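Local structure of salivary nitrophorin (Cimex lectularius, 2IMQ) at residues A[22-35]-A[263-277]. The protein carries nitric oxide on its heme in bed bug saliva and releases it into the host during feeding, causing vasodilation. Sequence-based numbering, arbitrary orientation.
Sequences PTNLEELLGLNSGE and LTNYKQTEHRPVLAK
The phenol oxygen of Tyr266 is held by two backbone groups of segment 22-35: Tyr266 OH donates to Asn24 O over 2.6 Å, and Leu28 N reaches the same oxygen at 2.9 Å in a weak, strongly bent bond. Asn24 O lies at the edge of the ring, near its plane; seen from the carbonyl, the hydroxyl stands 35° out of the carbonyl plane. The Asn24 amide is nearly coplanar with the ring, but its ND2 is badly angled for a bond to the hydroxyl. Over one face, Leu28 CD1 sits 4.2 Å from the centroid of the Tyr266 ring, almost on the normal, in a CH-pi contact. Leu28 CD1 also meets CB and CG of Pro273, so this methyl lies between the tyrosine ring and the proline.

Glu27 runs past the tyrosine as an extended chain, CG anti to the backbone N (chi1 -176°), with its CG and CD near Tyr266 CE1. Glu27 OE1 accepts from Asn265 ND2 at 2.7 Å through the syn lone pair, with the carboxylate and amide planes steeply inclined. Asn265 and Tyr266 belong to a type I turn, 263-266, within the loop joining two antiparallel strands, 255-262 and 274-281, at the edge of one sheet of the DNase I-like beta-sandwich. Pro22, which touches the heme, packs its CG 3.9 Å from Tyr266 CE2, so the tyrosine stands in the second shell of the heme pocket.

Where the helix ends in a Schellman motif at Gly30, Leu275 CD2 comes within 3.6 Å of Gly30 CA, from strand 274-281. Further along that strand, the outstretched Lys277 crosses Glu35 at about a right angle, and Lys277 NZ forms a salt bridge with Glu35 OE1 at 2.7 Å, again on the syn side of the carboxylate.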
# COMPACT_ATOMS: atom_id res chain seq x y z
N PRO A 22 -7.21 -8.97 10.98
CA PRO A 22 -8.59 -9.39 11.14
C PRO A 22 -8.77 -10.79 10.60
O PRO A 22 -7.90 -11.32 9.90
CB PRO A 22 -9.38 -8.35 10.33
CG PRO A 22 -8.44 -7.83 9.38
CD PRO A 22 -7.07 -7.93 9.95
N THR A 23 -9.87 -11.42 10.97
CA THR A 23 -10.14 -12.78 10.54
C THR A 23 -11.06 -12.77 9.32
O THR A 23 -11.07 -13.75 8.58
CB THR A 23 -10.72 -13.57 11.75
OG1 THR A 23 -10.65 -14.98 11.51
CG2 THR A 23 -12.15 -13.25 12.02
N ASN A 24 -11.80 -11.67 9.10
CA ASN A 24 -12.64 -11.50 7.92
C ASN A 24 -11.85 -10.79 6.79
O ASN A 24 -11.66 -9.59 6.81
CB ASN A 24 -14.03 -10.89 8.27
CG ASN A 24 -14.14 -9.39 8.15
OD1 ASN A 24 -13.81 -8.66 9.07
ND2 ASN A 24 -14.60 -8.91 6.97
N LEU A 25 -11.34 -11.57 5.85
CA LEU A 25 -10.28 -11.11 4.94
C LEU A 25 -10.75 -10.92 3.53
O LEU A 25 -10.12 -10.23 2.75
CB LEU A 25 -9.12 -12.09 4.99
CG LEU A 25 -8.36 -12.27 6.30
CD1 LEU A 25 -7.34 -13.37 6.13
CD2 LEU A 25 -7.70 -10.98 6.78
N GLU A 26 -11.86 -11.54 3.15
CA GLU A 26 -12.37 -11.37 1.82
C GLU A 26 -12.67 -9.93 1.49
O GLU A 26 -12.33 -9.46 0.42
CB GLU A 26 -13.64 -12.22 1.58
CG GLU A 26 -13.37 -13.69 1.42
CD GLU A 26 -14.48 -14.44 0.71
OE1 GLU A 26 -15.59 -13.90 0.67
OE2 GLU A 26 -14.23 -15.55 0.15
N GLU A 27 -13.30 -9.23 2.40
CA GLU A 27 -13.59 -7.84 2.20
C GLU A 27 -12.29 -7.00 2.07
O GLU A 27 -12.18 -6.15 1.19
CB GLU A 27 -14.42 -7.32 3.34
CG GLU A 27 -14.87 -5.89 3.18
CD GLU A 27 -15.74 -5.41 4.34
OE1 GLU A 27 -16.20 -4.27 4.27
OE2 GLU A 27 -15.95 -6.16 5.32
N LEU A 28 -11.34 -7.27 2.96
CA LEU A 28 -10.06 -6.57 2.98
C LEU A 28 -9.35 -6.66 1.64
O LEU A 28 -8.71 -5.71 1.20
CB LEU A 28 -9.19 -7.17 4.10
CG LEU A 28 -7.91 -6.40 4.35
CD1 LEU A 28 -8.15 -5.08 5.01
CD2 LEU A 28 -6.93 -7.20 5.15
N LEU A 29 -9.48 -7.80 0.97
CA LEU A 29 -8.76 -8.06 -0.27
C LEU A 29 -9.61 -7.81 -1.50
O LEU A 29 -9.15 -7.96 -2.63
CB LEU A 29 -8.22 -9.48 -0.29
CG LEU A 29 -7.41 -9.88 0.92
CD1 LEU A 29 -7.07 -11.34 0.81
CD2 LEU A 29 -6.23 -9.07 1.06
N GLY A 30 -10.84 -7.36 -1.33
CA GLY A 30 -11.69 -7.03 -2.45
C GLY A 30 -12.27 -8.25 -3.14
O GLY A 30 -12.52 -8.17 -4.31
N LEU A 31 -12.50 -9.33 -2.39
CA LEU A 31 -12.94 -10.64 -2.92
C LEU A 31 -14.43 -10.93 -2.63
O LEU A 31 -15.01 -11.91 -3.14
CB LEU A 31 -12.07 -11.76 -2.35
CG LEU A 31 -10.58 -11.61 -2.65
CD1 LEU A 31 -9.73 -12.76 -2.02
CD2 LEU A 31 -10.32 -11.47 -4.10
N ASN A 32 -15.04 -10.08 -1.84
CA ASN A 32 -16.38 -10.31 -1.32
C ASN A 32 -17.52 -10.10 -2.31
O ASN A 32 -18.68 -10.30 -1.92
CB ASN A 32 -16.61 -9.40 -0.11
CG ASN A 32 -16.57 -7.89 -0.48
OD1 ASN A 32 -17.50 -7.14 -0.17
ND2 ASN A 32 -15.51 -7.44 -1.16
N SER A 33 -17.24 -9.66 -3.52
CA SER A 33 -18.25 -9.55 -4.56
C SER A 33 -17.96 -10.52 -5.69
O SER A 33 -18.56 -10.42 -6.76
CB SER A 33 -18.39 -8.13 -5.11
OG SER A 33 -17.17 -7.66 -5.66
N GLY A 34 -17.08 -11.47 -5.44
CA GLY A 34 -16.82 -12.56 -6.36
C GLY A 34 -15.72 -12.32 -7.39
O GLY A 34 -15.49 -13.16 -8.25
N GLU A 35 -14.97 -11.21 -7.28
CA GLU A 35 -13.89 -10.96 -8.21
C GLU A 35 -12.73 -11.88 -7.90
O GLU A 35 -12.55 -12.28 -6.75
CB GLU A 35 -13.45 -9.51 -8.07
CG GLU A 35 -14.42 -8.50 -8.69
CD GLU A 35 -14.26 -7.08 -8.19
OE1 GLU A 35 -13.58 -6.88 -7.17
OE2 GLU A 35 -14.86 -6.16 -8.79
N LEU A 263 -11.80 1.21 3.38
CA LEU A 263 -12.72 0.18 3.87
C LEU A 263 -13.13 0.51 5.27
O LEU A 263 -12.53 0.15 6.29
CB LEU A 263 -12.04 -1.17 3.81
CG LEU A 263 -11.50 -1.58 2.47
CD1 LEU A 263 -10.85 -2.94 2.59
CD2 LEU A 263 -12.56 -1.56 1.38
N THR A 264 -14.23 1.24 5.32
CA THR A 264 -14.66 1.86 6.56
C THR A 264 -15.24 0.82 7.55
O THR A 264 -15.31 1.10 8.74
CB THR A 264 -15.62 3.03 6.28
OG1 THR A 264 -16.66 2.63 5.40
CG2 THR A 264 -14.85 4.16 5.49
N ASN A 265 -15.53 -0.41 7.09
CA ASN A 265 -15.97 -1.51 8.00
C ASN A 265 -14.89 -2.07 8.90
O ASN A 265 -15.16 -2.78 9.87
CB ASN A 265 -16.57 -2.67 7.19
CG ASN A 265 -17.91 -2.33 6.62
OD1 ASN A 265 -18.65 -1.50 7.19
ND2 ASN A 265 -18.24 -2.94 5.49
N TYR A 266 -13.62 -1.80 8.55
CA TYR A 266 -12.51 -2.14 9.41
C TYR A 266 -12.17 -0.97 10.31
O TYR A 266 -11.28 -0.16 9.97
CB TYR A 266 -11.30 -2.58 8.55
CG TYR A 266 -11.55 -3.85 7.79
CD1 TYR A 266 -12.09 -3.84 6.53
CD2 TYR A 266 -11.29 -5.09 8.36
CE1 TYR A 266 -12.35 -5.02 5.83
CE2 TYR A 266 -11.53 -6.28 7.66
CZ TYR A 266 -12.08 -6.25 6.41
OH TYR A 266 -12.33 -7.39 5.67
N LYS A 267 -12.90 -0.86 11.44
CA LYS A 267 -12.77 0.29 12.35
C LYS A 267 -11.88 0.07 13.53
O LYS A 267 -11.80 0.92 14.43
CB LYS A 267 -14.14 0.71 12.91
CG LYS A 267 -15.15 1.00 11.87
CD LYS A 267 -16.45 1.53 12.47
CE LYS A 267 -17.58 1.35 11.47
NZ LYS A 267 -17.38 2.16 10.23
N GLN A 268 -11.19 -1.05 13.55
CA GLN A 268 -10.48 -1.49 14.74
C GLN A 268 -9.40 -0.52 15.13
O GLN A 268 -8.91 -0.54 16.26
CB GLN A 268 -9.81 -2.86 14.50
CG GLN A 268 -10.76 -3.98 14.15
CD GLN A 268 -10.75 -4.33 12.69
OE1 GLN A 268 -10.47 -5.46 12.32
NE2 GLN A 268 -11.03 -3.38 11.86
N THR A 269 -8.96 0.33 14.20
CA THR A 269 -7.89 1.22 14.57
C THR A 269 -8.11 2.66 14.07
O THR A 269 -9.13 2.98 13.55
CB THR A 269 -6.55 0.64 14.11
OG1 THR A 269 -5.50 1.18 14.90
CG2 THR A 269 -6.18 1.01 12.69
N GLU A 270 -7.13 3.48 14.33
CA GLU A 270 -7.18 4.89 14.01
C GLU A 270 -7.10 5.21 12.49
O GLU A 270 -7.46 6.31 12.09
CB GLU A 270 -5.98 5.57 14.63
CG GLU A 270 -5.74 5.52 16.11
CD GLU A 270 -4.46 6.32 16.37
OE1 GLU A 270 -3.48 6.22 15.57
OE2 GLU A 270 -4.46 7.08 17.34
N HIS A 271 -6.55 4.29 11.71
CA HIS A 271 -6.51 4.39 10.26
C HIS A 271 -7.44 3.36 9.67
O HIS A 271 -7.57 2.23 10.19
CB HIS A 271 -5.14 4.03 9.72
CG HIS A 271 -4.02 4.85 10.20
ND1 HIS A 271 -3.39 5.80 9.40
CD2 HIS A 271 -3.31 4.78 11.34
CE1 HIS A 271 -2.37 6.30 10.06
NE2 HIS A 271 -2.29 5.69 11.24
N ARG A 272 -7.99 3.63 8.52
CA ARG A 272 -8.79 2.67 7.78
C ARG A 272 -7.98 2.13 6.62
O ARG A 272 -7.28 2.88 5.93
CB ARG A 272 -10.06 3.34 7.25
CG ARG A 272 -10.91 4.01 8.33
CD ARG A 272 -11.51 2.99 9.27
NE ARG A 272 -11.33 3.23 10.71
CZ ARG A 272 -12.21 3.77 11.53
NH1 ARG A 272 -13.38 4.23 11.08
NH2 ARG A 272 -11.94 3.83 12.82
N PRO A 273 -8.12 0.84 6.33
CA PRO A 273 -7.41 0.24 5.19
C PRO A 273 -7.87 0.81 3.89
O PRO A 273 -9.04 1.24 3.76
CB PRO A 273 -7.73 -1.26 5.28
CG PRO A 273 -8.68 -1.43 6.34
CD PRO A 273 -8.93 -0.16 7.03
N VAL A 274 -6.99 0.80 2.89
CA VAL A 274 -7.27 1.30 1.59
C VAL A 274 -7.05 0.24 0.55
O VAL A 274 -5.96 -0.34 0.47
CB VAL A 274 -6.45 2.58 1.32
CG1 VAL A 274 -6.59 3.03 -0.11
CG2 VAL A 274 -6.90 3.72 2.18
N LEU A 275 -8.09 -0.02 -0.25
CA LEU A 275 -8.10 -1.04 -1.25
C LEU A 275 -8.16 -0.44 -2.65
O LEU A 275 -9.06 0.38 -2.94
CB LEU A 275 -9.36 -1.90 -1.02
CG LEU A 275 -9.68 -2.96 -2.05
CD1 LEU A 275 -8.56 -4.03 -2.15
CD2 LEU A 275 -10.97 -3.60 -1.71
N ALA A 276 -7.22 -0.82 -3.49
CA ALA A 276 -7.22 -0.38 -4.86
C ALA A 276 -7.32 -1.59 -5.75
O ALA A 276 -6.79 -2.65 -5.44
CB ALA A 276 -5.97 0.45 -5.22
N LYS A 277 -7.96 -1.39 -6.87
CA LYS A 277 -8.17 -2.43 -7.87
C LYS A 277 -7.77 -1.82 -9.19
O LYS A 277 -8.19 -0.72 -9.54
CB LYS A 277 -9.63 -2.93 -7.93
CG LYS A 277 -10.18 -3.41 -6.61
CD LYS A 277 -11.63 -3.88 -6.72
CE LYS A 277 -12.21 -4.21 -5.37
NZ LYS A 277 -13.61 -4.73 -5.55